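CRISPR-associated protein, Cse1 family (Acidimicrobium ferrooxidans, PDB 4H3T) is a Cse1-family subunit that probably serves the type I-E Cascade complex in recognising invading DNA during CRISPR defence. Local coordinates at residues A405-H411 with A528-F532. The protein carries 1 engineered substitution. Numbering follows the deposited sequence.
Sequences AVTFAAH and ARNEF
Residues 405-411 and 528-532 are helical turns running antiparallel, their axes 175° apart in direction and 9.9 Å apart at closest approach, with His411 and Ala528 as the nearest backbone pair. Between them Phe408 and Phe532 lie with nearly parallel planes (12°), but the rings, with centroids 5.2 Å apart, are displaced and barely overlap. What covers a face of Phe532 is instead CB of Phe408, a CH-pi contact 4.0 Å from the ring centroid. Phe408 reaches the facing helix because its chi1 of -173° swings the ring away from its own N and beside its carbonyl carbon; there CE1 lies 3.4 Å from Arg529 N and CZ rests on CG of Arg529. The guanidinium of Arg529 is engaged elsewhere, in a salt bridge with Glu492. A leucine at Phe408, lacking CE1 and CZ, would probably leave a gap beside Ala528 and Arg529. One turn on, His411 CB meets Ala528 CB at 3.5 Å, a close approach permitted by the small alanine. A water in the imidazole plane joins His411 ND1 (3.1 Å) to Ala528 O (2.9 Å), to which it donates. Val491 and Ala488 of helix 481-504 touch Phe408 and Phe532 respectively, while Phe470 of helix 445-473 meets Ala405. Near-antiparallel helices at this spacing, together with helices 445-473 and 481-504, fit an up-and-down four-helix bundle, the C-terminal domain of Cse1 as in its relatives.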
ATOM      1  N   ALA A 405      21.423  -0.776   9.061  1.00 42.05           N
ATOM      2  CA  ALA A 405      21.720   0.499   8.380  1.00 41.04           C
ATOM      3  C   ALA A 405      20.648   1.532   8.693  1.00 42.99           C
ATOM      4  O   ALA A 405      20.958   2.720   8.849  1.00 40.53           O
ATOM      5  CB  ALA A 405      21.831   0.289   6.874  1.00 41.21           C
ATOM      6  N   VAL A 406      19.398   1.086   8.794  1.00 42.44           N
ATOM      7  CA  VAL A 406      18.279   1.945   9.187  1.00 41.14           C
ATOM      8  C   VAL A 406      18.496   2.394  10.660  1.00 40.87           C
ATOM      9  O   VAL A 406      18.351   3.552  10.979  1.00 37.89           O
ATOM     10  CB  VAL A 406      16.894   1.242   9.005  1.00 42.61           C
ATOM     11  CG1 VAL A 406      15.772   2.123   9.545  1.00 42.39           C
ATOM     12  CG2 VAL A 406      16.646   0.944   7.545  1.00 42.33           C
ATOM     13  N   THR A 407      18.861   1.452  11.532  1.00 38.91           N
ATOM     14  CA  THR A 407      19.140   1.743  12.960  1.00 38.82           C
ATOM     15  C   THR A 407      20.278   2.771  13.115  1.00 44.97           C
ATOM     16  O   THR A 407      20.185   3.664  13.960  1.00 42.90           O
ATOM     17  CB  THR A 407      19.513   0.476  13.718  1.00 45.98           C
ATOM     18  OG1 THR A 407      18.444  -0.462  13.557  1.00 45.94           O
ATOM     19  CG2 THR A 407      19.773   0.748  15.212  1.00 44.34           C
ATOM     20  N   PHE A 408      21.336   2.642  12.321  1.00 43.45           N
ATOM     21  CA  PHE A 408      22.430   3.591  12.350  1.00 41.78           C
ATOM     22  C   PHE A 408      21.955   4.981  11.912  1.00 44.11           C
ATOM     23  O   PHE A 408      22.298   5.981  12.563  1.00 42.15           O
ATOM     24  CB  PHE A 408      23.636   3.117  11.508  1.00 43.51           C
ATOM     25  CG  PHE A 408      24.822   4.030  11.678  1.00 43.50           C
ATOM     26  CD1 PHE A 408      25.339   4.290  12.930  1.00 46.73           C
ATOM     27  CD2 PHE A 408      25.348   4.724  10.600  1.00 44.93           C
ATOM     28  CE1 PHE A 408      26.367   5.208  13.098  1.00 47.18           C
ATOM     29  CE2 PHE A 408      26.474   5.524  10.752  1.00 45.99           C
ATOM     30  CZ  PHE A 408      26.942   5.804  12.007  1.00 47.09           C
ATOM     31  N   ALA A 409      21.170   5.067  10.848  1.00 41.67           N
ATOM     32  CA  ALA A 409      20.593   6.358  10.431  1.00 40.85           C
ATOM     33  C   ALA A 409      19.779   7.002  11.602  1.00 40.88           C
ATOM     34  O   ALA A 409      19.848   8.212  11.811  1.00 37.48           O
ATOM     35  CB  ALA A 409      19.711   6.187   9.212  1.00 42.12           C
ATOM     36  N   ALA A 410      18.936   6.203  12.265  1.00 37.06           N
ATOM     37  CA  ALA A 410      18.119   6.652  13.401  1.00 38.46           C
ATOM     38  C   ALA A 410      19.021   7.137  14.585  1.00 43.04           C
ATOM     39  O   ALA A 410      18.739   8.186  15.154  1.00 39.83           O
ATOM     40  CB  ALA A 410      17.161   5.562  13.853  1.00 39.62           C
ATOM     41  N   HIS A 411      20.148   6.483  14.836  1.00 40.77           N
ATOM     42  CA  HIS A 411      21.054   6.923  15.876  1.00 42.93           C
ATOM     43  C   HIS A 411      21.752   8.199  15.453  1.00 41.95           C
ATOM     44  O   HIS A 411      21.943   9.043  16.300  1.00 39.35           O
ATOM     45  CB  HIS A 411      22.119   5.863  16.251  1.00 45.75           C
ATOM     46  CG  HIS A 411      21.569   4.697  17.011  1.00 51.00           C
ATOM     47  ND1 HIS A 411      22.077   3.440  16.847  1.00 54.33           N
ATOM     48  CD2 HIS A 411      20.589   4.643  17.928  1.00 55.81           C
ATOM     49  CE1 HIS A 411      21.355   2.650  17.620  1.00 55.11           C
ATOM     50  NE2 HIS A 411      20.455   3.326  18.288  1.00 56.02           N
ATOM     51  N   ALA A 528      27.328   4.768  18.286  1.00 49.11           N
ATOM     52  CA  ALA A 528      26.458   4.065  17.345  1.00 48.26           C
ATOM     53  C   ALA A 528      27.281   3.423  16.193  1.00 53.88           C
ATOM     54  O   ALA A 528      26.972   2.330  15.735  1.00 54.53           O
ATOM     55  CB  ALA A 528      25.451   5.029  16.774  1.00 46.66           C
ATOM     56  N   ARG A 529      28.260   4.155  15.697  1.00 51.25           N
ATOM     57  CA  ARG A 529      29.185   3.728  14.640  1.00 54.99           C
ATOM     58  C   ARG A 529      29.942   2.427  15.041  1.00 62.94           C
ATOM     59  O   ARG A 529      30.068   1.511  14.243  1.00 65.11           O
ATOM     60  CB  ARG A 529      30.230   4.829  14.403  1.00 62.26           C
ATOM     61  CG  ARG A 529      30.466   5.219  12.989  1.00 73.75           C
ATOM     62  CD  ARG A 529      31.540   4.419  12.392  1.00 76.74           C
ATOM     63  NE  ARG A 529      32.087   5.117  11.238  1.00 74.42           N
ATOM     64  CZ  ARG A 529      32.870   4.568  10.336  1.00 83.47           C
ATOM     65  NH1 ARG A 529      33.236   3.290  10.450  1.00 71.00           N
ATOM     66  NH2 ARG A 529      33.319   5.293   9.318  1.00 75.35           N
ATOM     67  N   ASN A 530      30.381   2.348  16.300  1.00 58.36           N
ATOM     68  CA  ASN A 530      31.086   1.162  16.791  1.00 62.41           C
ATOM     69  C   ASN A 530      30.118  -0.048  16.834  1.00 64.65           C
ATOM     70  O   ASN A 530      30.504  -1.117  16.411  1.00 64.20           O
ATOM     71  CB  ASN A 530      31.728   1.444  18.157  1.00 62.57           C
ATOM     72  CG  ASN A 530      32.504   0.279  18.672  1.00 86.21           C
ATOM     73  OD1 ASN A 530      33.468  -0.167  18.035  1.00 81.30           O
ATOM     74  ND2 ASN A 530      32.016  -0.333  19.743  1.00 74.68           N
ATOM     75  N   GLU A 531      28.854   0.153  17.208  1.00 60.57           N
ATOM     76  CA  GLU A 531      27.853  -0.910  17.220  1.00 61.50           C
ATOM     77  C   GLU A 531      27.488  -1.351  15.789  1.00 61.41           C
ATOM     78  O   GLU A 531      27.203  -2.529  15.561  1.00 61.22           O
ATOM     79  CB  GLU A 531      26.588  -0.406  17.962  1.00 63.01           C
ATOM     80  CG  GLU A 531      25.348  -1.294  17.957  1.00 80.44           C
ATOM     81  CD  GLU A 531      24.103  -0.550  18.428  1.00101.60           C
ATOM     82  OE1 GLU A 531      23.043  -0.661  17.764  1.00 81.35           O
ATOM     83  OE2 GLU A 531      24.209   0.188  19.437  1.00 96.21           O
ATOM     84  N   PHE A 532      27.492  -0.424  14.834  1.00 55.46           N
ATOM     85  CA  PHE A 532      27.082  -0.739  13.480  1.00 53.18           C
ATOM     86  C   PHE A 532      28.202  -1.349  12.640  1.00 59.25           C
ATOM     87  O   PHE A 532      27.987  -2.355  11.981  1.00 57.58           O
ATOM     88  CB  PHE A 532      26.541   0.513  12.769  1.00 51.61           C
ATOM     89  CG  PHE A 532      26.152   0.292  11.305  1.00 50.56           C
ATOM     90  CD1 PHE A 532      25.313  -0.746  10.941  1.00 52.71           C
ATOM     91  CD2 PHE A 532      26.637   1.125  10.304  1.00 50.60           C
ATOM     92  CE1 PHE A 532      24.929  -0.932   9.595  1.00 53.21           C
ATOM     93  CE2 PHE A 532      26.279   0.923   8.963  1.00 51.44           C
ATOM     94  CZ  PHE A 532      25.443  -0.121   8.616  1.00 48.64           C
TER
HETATM   95  O   HOH W   1      24.133   1.850  15.228  1.00 48.94           O